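PDB 1HDF: spherulin-3A from Physarum polycephalum, which serves as a structural protein of the cytoplasm, built on the calcium-binding beta/gamma-crystallin fold and found as a dimer. Local coordinates for residues V15-H20 and S92-A97; A58-D63 and N69-E74. All coordinates share one frame; numbering follows the deposited sequence.

Overall arrangement
After the N-terminal arm, the chain enters strand 15-18 in one of the two antiparallel sheets of a beta/gamma-crystallin domain, but the partner of this strand in contact 1 comes only at 92-97, near the end of the fold. Contact 1 thus closes a long loop that takes in most of the domain and joins one sheet to the other. Contact 2 closes a much shorter loop wholly within that span, the hairpin of 58-63 and 69-74 in the second Greek key. The two contacts meet where strand 93-98 lies beside strand 56-61, with S93 OG probably hydrogen-bonded to D63 O, and both supply ligands to the same calcium ion.

Contact 1 (V15-H20 and S92-A97); sequences VFLYKH and SSMIVA. With CA (calcium ion), chain C; CA (calcium ion), chain D.
M94, modelled as selenomethionine, reaches across from strand 93-97 to V15 and L17 of strand 15-18, a compact example of how apolar side chains fill the space between the two sheets of a beta sandwich. The strand axes run nearly antiparallel, at 154°, and come no closer than 10.1 Å, too far apart for backbone hydrogen bonds. From CB, which points at the facing sheet, the M94 chain goes on to CG, which is anti to the backbone N (chi1 176°), and the next torsion is extended too, which carries the selenium toward the facing sheet. CG itself passes the backbone O of F59 in the neighbouring strand. M94 SE then lies among methyl groups, 4.0 Å from L17 CD2 and about as far from V15 CG1. A bend at chi3 (80°) turns the last atom, M94 CE, between the two partners: it lies 3.8 Å from L17 CD1, the two side chains meeting tip to tip, and 3.9 Å from V15 CG1. The other branch of V15, CG2, slides past V96 in the opposite sense and touches V96 CG2 at 3.7 Å. V15 therefore serves both M94 and V96, one methyl for each, and replacing it with an alanine would probably open a gap between the sheets, leaving the M94 methyl freer to turn and V96 CG2 without the methyl it rests on in strand 15-18. At the far ends of the segments K19 O binds one calcium ion, with V46, S48 and D89, while S92 OG binds the other, with D45, K62 and A90. The buried cluster lies at the centre of the domain: strand 15-18 runs between strands 27-30 and 49-52, whose V30 and V50 extend the apolar filling, and strand 93-98 lies between 33-34 and 56-61.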
loop_
_atom_site.group_PDB
_atom_site.type_symbol
_atom_site.label_atom_id
_atom_site.label_comp_id
_atom_site.label_asym_id
_atom_site.label_seq_id
_atom_site.Cartn_x
_atom_site.Cartn_y
_atom_site.Cartn_z
ATOM N N VAL A 15 -3.193 -11.407 11.292
ATOM C CA VAL A 15 -3.558 -12.797 11.118
ATOM C C VAL A 15 -2.391 -13.614 11.642
ATOM O O VAL A 15 -1.244 -13.383 11.260
ATOM C CB VAL A 15 -3.792 -13.144 9.636
ATOM C CG1 VAL A 15 -4.073 -14.641 9.500
ATOM C CG2 VAL A 15 -4.962 -12.336 9.093
ATOM N N PHE A 16 -2.685 -14.550 12.535
ATOM C CA PHE A 16 -1.655 -15.398 13.111
ATOM C C PHE A 16 -1.682 -16.740 12.414
ATOM O O PHE A 16 -2.718 -17.396 12.375
ATOM C CB PHE A 16 -1.892 -15.614 14.611
ATOM C CG PHE A 16 -1.675 -14.391 15.458
ATOM C CD1 PHE A 16 -1.034 -13.259 14.942
ATOM C CD2 PHE A 16 -2.089 -14.379 16.793
ATOM C CE1 PHE A 16 -0.811 -12.129 15.753
ATOM C CE2 PHE A 16 -1.873 -13.261 17.608
ATOM C CZ PHE A 16 -1.231 -12.132 17.087
ATOM N N LEU A 17 -0.539 -17.135 11.863
ATOM C CA LEU A 17 -0.402 -18.406 11.166
ATOM C C LEU A 17 0.459 -19.328 12.032
ATOM O O LEU A 17 1.543 -18.944 12.458
ATOM C CB LEU A 17 0.258 -18.186 9.799
ATOM C CG LEU A 17 -0.475 -17.228 8.847
ATOM C CD1 LEU A 17 0.301 -17.088 7.538
ATOM C CD2 LEU A 17 -1.901 -17.745 8.585
ATOM N N TYR A 18 -0.032 -20.534 12.296
ATOM C CA TYR A 18 0.701 -21.487 13.120
ATOM C C TYR A 18 1.080 -22.725 12.324
ATOM O O TYR A 18 0.284 -23.233 11.533
ATOM C CB TYR A 18 -0.141 -21.898 14.328
ATOM C CG TYR A 18 -0.652 -20.740 15.149
ATOM C CD1 TYR A 18 -1.742 -19.985 14.720
ATOM C CD2 TYR A 18 -0.044 -20.397 16.357
ATOM C CE1 TYR A 18 -2.216 -18.913 15.477
ATOM C CE2 TYR A 18 -0.505 -19.334 17.118
ATOM C CZ TYR A 18 -1.589 -18.592 16.673
ATOM O OH TYR A 18 -2.023 -17.515 17.412
ATOM N N LYS A 19 2.292 -23.224 12.553
ATOM C CA LYS A 19 2.779 -24.398 11.834
ATOM C C LYS A 19 2.044 -25.692 12.190
ATOM O O LYS A 19 1.874 -26.569 11.341
ATOM C CB LYS A 19 4.284 -24.567 12.068
ATOM C CG LYS A 19 4.924 -25.624 11.195
ATOM C CD LYS A 19 6.437 -25.597 11.319
ATOM C CE LYS A 19 7.080 -26.626 10.407
ATOM N NZ LYS A 19 8.572 -26.557 10.482
ATOM N N HIS A 20 1.614 -25.824 13.439
ATOM C CA HIS A 20 0.889 -27.029 13.832
ATOM C C HIS A 20 -0.558 -26.702 14.138
ATOM O O HIS A 20 -0.923 -25.532 14.288
ATOM C CB HIS A 20 1.547 -27.683 15.048
ATOM C CG HIS A 20 2.935 -28.171 14.782
ATOM N ND1 HIS A 20 3.788 -28.575 15.786
ATOM C CD2 HIS A 20 3.632 -28.291 13.628
ATOM C CE1 HIS A 20 4.951 -28.920 15.262
ATOM N NE2 HIS A 20 4.882 -28.757 13.952
ATOM N N SER A 92 0.128 -20.839 0.068
ATOM C CA SER A 92 1.314 -20.231 -0.514
ATOM C C SER A 92 1.199 -18.731 -0.757
ATOM O O SER A 92 2.131 -18.110 -1.259
ATOM C CB SER A 92 1.671 -20.949 -1.814
ATOM O OG SER A 92 1.896 -22.334 -1.583
ATOM N N SER A 93 0.050 -18.157 -0.410
ATOM C CA SER A 93 -0.179 -16.719 -0.545
ATOM C C SER A 93 -1.413 -16.363 0.281
ATOM O O SER A 93 -2.213 -17.232 0.623
ATOM C CB SER A 93 -0.362 -16.300 -2.018
ATOM O OG SER A 93 -1.501 -16.883 -2.619
HETATM N N MSE A 94 -1.566 -15.089 0.610
HETATM C CA MSE A 94 -2.694 -14.685 1.417
HETATM C C MSE A 94 -2.941 -13.188 1.332
HETATM O O MSE A 94 -2.006 -12.410 1.170
HETATM C CB MSE A 94 -2.442 -15.105 2.873
HETATM C CG MSE A 94 -3.502 -14.663 3.870
HETATM SE SE MSE A 94 -3.260 -15.428 5.645
HETATM C CE MSE A 94 -1.889 -14.243 6.290
ATOM N N ILE A 95 -4.212 -12.809 1.418
ATOM C CA ILE A 95 -4.637 -11.411 1.391
ATOM C C ILE A 95 -5.308 -11.093 2.726
ATOM O O ILE A 95 -6.201 -11.823 3.176
ATOM C CB ILE A 95 -5.665 -11.137 0.256
ATOM C CG1 ILE A 95 -4.968 -11.166 -1.106
ATOM C CG2 ILE A 95 -6.320 -9.784 0.464
ATOM C CD1 ILE A 95 -5.902 -11.009 -2.284
ATOM N N VAL A 96 -4.864 -10.021 3.368
ATOM C CA VAL A 96 -5.444 -9.602 4.638
ATOM C C VAL A 96 -6.080 -8.244 4.389
ATOM O O VAL A 96 -5.385 -7.278 4.067
ATOM C CB VAL A 96 -4.373 -9.464 5.744
ATOM C CG1 VAL A 96 -5.029 -9.015 7.038
ATOM C CG2 VAL A 96 -3.645 -10.793 5.947
ATOM N N ALA A 97 -7.399 -8.175 4.522
ATOM C CA ALA A 97 -8.120 -6.931 4.282
ATOM C C ALA A 97 -8.980 -6.529 5.470
ATOM O O ALA A 97 -9.618 -7.372 6.105
ATOM C CB ALA A 97 -8.980 -7.067 3.031
HETATM CA CA CA C . 1.808 -27.823 9.416
HETATM CA CA CA D . 1.086 -24.530 -1.957
HETATM O O HOH W 1 4.154 -28.480 8.915
HETATM O O HOH W 2 1.479 -30.335 10.138
HETATM O O HOH W 3 1.428 -24.613 -4.671
HETATM O O HOH W 4 3.407 -24.977 -3.122
HETATM O O HOH W 5 0.223 -27.126 -2.448
#

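Contact 2 (A58-D63 and N69-E74). With CA (calcium ion), chain D.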
loop_
_atom_site.group_PDB
_atom_site.type_symbol
_atom_site.label_atom_id
_atom_site.label_comp_id
_atom_site.label_asym_id
_atom_site.label_seq_id
_atom_site.Cartn_x
_atom_site.Cartn_y
_atom_site.Cartn_z
ATOM N N ALA A 58 -9.575 -12.652 5.759
ATOM C CA ALA A 58 -8.346 -13.273 5.309
ATOM C C ALA A 58 -8.661 -14.248 4.186
ATOM O O ALA A 58 -9.609 -15.028 4.273
ATOM C CB ALA A 58 -7.678 -13.995 6.456
ATOM N N PHE A 59 -7.874 -14.184 3.121
ATOM C CA PHE A 59 -8.051 -15.077 1.988
ATOM C C PHE A 59 -6.759 -15.873 1.794
ATOM O O PHE A 59 -5.710 -15.318 1.455
ATOM C CB PHE A 59 -8.392 -14.272 0.730
ATOM C CG PHE A 59 -9.665 -13.468 0.849
ATOM C CD1 PHE A 59 -9.676 -12.246 1.513
ATOM C CD2 PHE A 59 -10.857 -13.950 0.321
ATOM C CE1 PHE A 59 -10.863 -11.511 1.652
ATOM C CE2 PHE A 59 -12.045 -13.225 0.454
ATOM C CZ PHE A 59 -12.044 -12.002 1.123
ATOM N N ILE A 60 -6.837 -17.175 2.031
ATOM C CA ILE A 60 -5.677 -18.049 1.900
ATOM C C ILE A 60 -5.742 -18.837 0.590
ATOM O O ILE A 60 -6.771 -19.416 0.258
ATOM C CB ILE A 60 -5.605 -19.011 3.101
ATOM C CG1 ILE A 60 -6.938 -19.753 3.250
ATOM C CG2 ILE A 60 -5.289 -18.232 4.369
ATOM C CD1 ILE A 60 -6.948 -20.774 4.368
ATOM N N PHE A 61 -4.633 -18.850 -0.145
ATOM C CA PHE A 61 -4.557 -19.533 -1.436
ATOM C C PHE A 61 -3.595 -20.705 -1.442
ATOM O O PHE A 61 -2.544 -20.662 -0.795
ATOM C CB PHE A 61 -4.144 -18.537 -2.520
ATOM C CG PHE A 61 -5.069 -17.376 -2.626
ATOM C CD1 PHE A 61 -5.086 -16.396 -1.632
ATOM C CD2 PHE A 61 -5.995 -17.304 -3.663
ATOM C CE1 PHE A 61 -6.014 -15.373 -1.665
ATOM C CE2 PHE A 61 -6.930 -16.284 -3.704
ATOM C CZ PHE A 61 -6.943 -15.317 -2.706
ATOM N N LYS A 62 -3.943 -21.744 -2.193
ATOM C CA LYS A 62 -3.099 -22.922 -2.253
ATOM C C LYS A 62 -1.788 -22.632 -2.953
ATOM O O LYS A 62 -0.760 -23.203 -2.603
ATOM C CB LYS A 62 -3.813 -24.062 -2.970
ATOM C CG LYS A 62 -3.015 -25.353 -2.970
ATOM C CD LYS A 62 -3.921 -26.551 -3.164
ATOM C CE LYS A 62 -3.205 -27.834 -2.794
ATOM N NZ LYS A 62 -4.080 -29.022 -2.977
ATOM N N ASP A 63 -1.824 -21.749 -3.945
ATOM C CA ASP A 63 -0.625 -21.397 -4.688
ATOM C C ASP A 63 -0.202 -19.961 -4.418
ATOM O O ASP A 63 -0.901 -19.205 -3.749
ATOM C CB ASP A 63 -0.854 -21.583 -6.193
ATOM C CG ASP A 63 -1.248 -23.003 -6.553
ATOM O OD1 ASP A 63 -0.799 -23.934 -5.855
ATOM O OD2 ASP A 63 -1.990 -23.195 -7.538
ATOM N N ASN A 69 -6.968 -23.165 -5.425
ATOM C CA ASN A 69 -8.089 -23.190 -4.491
ATOM C C ASN A 69 -7.838 -22.239 -3.324
ATOM O O ASN A 69 -6.696 -22.025 -2.913
ATOM C CB ASN A 69 -8.305 -24.610 -3.959
ATOM C CG ASN A 69 -9.353 -24.666 -2.859
ATOM O OD1 ASN A 69 -10.479 -24.193 -3.038
ATOM N ND2 ASN A 69 -8.992 -25.247 -1.714
ATOM N N PHE A 70 -8.910 -21.675 -2.786
ATOM C CA PHE A 70 -8.779 -20.745 -1.678
ATOM C C PHE A 70 -10.093 -20.631 -0.918
ATOM O O PHE A 70 -11.113 -21.157 -1.353
ATOM C CB PHE A 70 -8.355 -19.374 -2.218
ATOM C CG PHE A 70 -9.395 -18.711 -3.078
ATOM C CD1 PHE A 70 -9.466 -18.981 -4.442
ATOM C CD2 PHE A 70 -10.314 -17.828 -2.521
ATOM C CE1 PHE A 70 -10.438 -18.381 -5.235
ATOM C CE2 PHE A 70 -11.287 -17.223 -3.299
ATOM C CZ PHE A 70 -11.353 -17.497 -4.662
ATOM N N ILE A 71 -10.058 -19.959 0.228
ATOM C CA ILE A 71 -11.256 -19.749 1.032
ATOM C C ILE A 71 -11.163 -18.436 1.799
ATOM O O ILE A 71 -10.067 -17.937 2.082
ATOM C CB ILE A 71 -11.483 -20.874 2.076
ATOM C CG1 ILE A 71 -10.333 -20.894 3.083
ATOM C CG2 ILE A 71 -11.652 -22.228 1.373
ATOM C CD1 ILE A 71 -10.612 -21.732 4.316
ATOM N N ARG A 72 -12.322 -17.885 2.133
ATOM C CA ARG A 72 -12.387 -16.647 2.888
ATOM C C ARG A 72 -12.496 -16.934 4.384
ATOM O O ARG A 72 -13.279 -17.791 4.806
ATOM C CB ARG A 72 -13.598 -15.828 2.435
ATOM C CG ARG A 72 -13.956 -14.678 3.365
ATOM C CD ARG A 72 -15.161 -13.917 2.831
ATOM N NE ARG A 72 -16.286 -14.812 2.586
ATOM C CZ ARG A 72 -17.325 -14.508 1.820
ATOM N NH1 ARG A 72 -17.385 -13.323 1.224
ATOM N NH2 ARG A 72 -18.296 -15.395 1.635
ATOM N N LEU A 73 -11.703 -16.229 5.186
ATOM C CA LEU A 73 -11.762 -16.400 6.637
ATOM C C LEU A 73 -12.393 -15.145 7.225
ATOM O O LEU A 73 -11.961 -14.032 6.936
ATOM C CB LEU A 73 -10.366 -16.645 7.226
ATOM C CG LEU A 73 -9.724 -17.968 6.790
ATOM C CD1 LEU A 73 -8.475 -18.227 7.628
ATOM C CD2 LEU A 73 -10.733 -19.129 6.946
ATOM N N GLU A 74 -13.426 -15.339 8.033
ATOM C CA GLU A 74 -14.170 -14.245 8.650
ATOM C C GLU A 74 -13.446 -13.601 9.826
ATOM O O GLU A 74 -12.610 -14.225 10.468
ATOM C CB GLU A 74 -15.523 -14.770 9.140
ATOM C CG GLU A 74 -16.367 -15.412 8.061
ATOM C CD GLU A 74 -16.746 -14.423 6.985
ATOM O OE1 GLU A 74 -17.155 -13.306 7.330
ATOM O OE2 GLU A 74 -16.651 -14.745 5.792
HETATM CA CA CA D . 1.086 -24.530 -1.957
HETATM O O HOH W 3 1.428 -24.613 -4.671
HETATM O O HOH W 4 3.407 -24.977 -3.122
HETATM O O HOH W 5 0.223 -27.126 -2.448
#
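A58 pairs with L73 and I60 with I71 as the hydrogen-bonded pairs of an antiparallel hairpin whose strands, 58-61 and 70-73, run at 161° to each other. The bonds are uneven: A58 N to L73 O (3.0 Å) and L73 N to A58 O (2.6 Å) hold one end, the two between I60 and I71 are weak, and K62 N to N69 O (2.9 Å) secures the other end, just beyond the strands. Side chains alternate between the faces. On one, the I60 and I71 side chains lie alongside each other, CG1 against CG1 at 3.6 Å, and A58 CB rests on L73 CB. On the other, F61 and F70, a non-hydrogen-bonded pair, lie side by side and point the same way. Their planes are nearly parallel, 23° apart, but slid so far that the rings barely overlap, with centroids 4.9 Å apart. F70 CB, fixed by the backbone, sits over one face of the F61 ring as a CH-pi contact; CG, standing between the backbone N and the carbonyl carbon (chi1 66°), turns the F70 ring alongside F61, so that F61 CE2 lies over one of its faces. Next along, the aliphatic part of R72 runs beside the F59 ring, with R72 CB 3.6 Å from F59 CE2. R72 NH1 is hydrogen-bonded to F66 O and G68 O of the second subunit, and E74 OE2 forms a salt bridge with R72 NE from well out of the guanidinium plane, probably through charge, with no N-H pointing at it. K62 O binds a calcium ion at 2.4 Å, so the hairpin leads directly into the metal site. Strand 56-61 lies between 70-73 and 93-98, its F59 and F61 backbone hydrogen-bonded to I95 and S93 of the latter; A58 and L73 pack on V52 of the facing sheet, whereas F59, F61, F70 and R72 meet the second subunit.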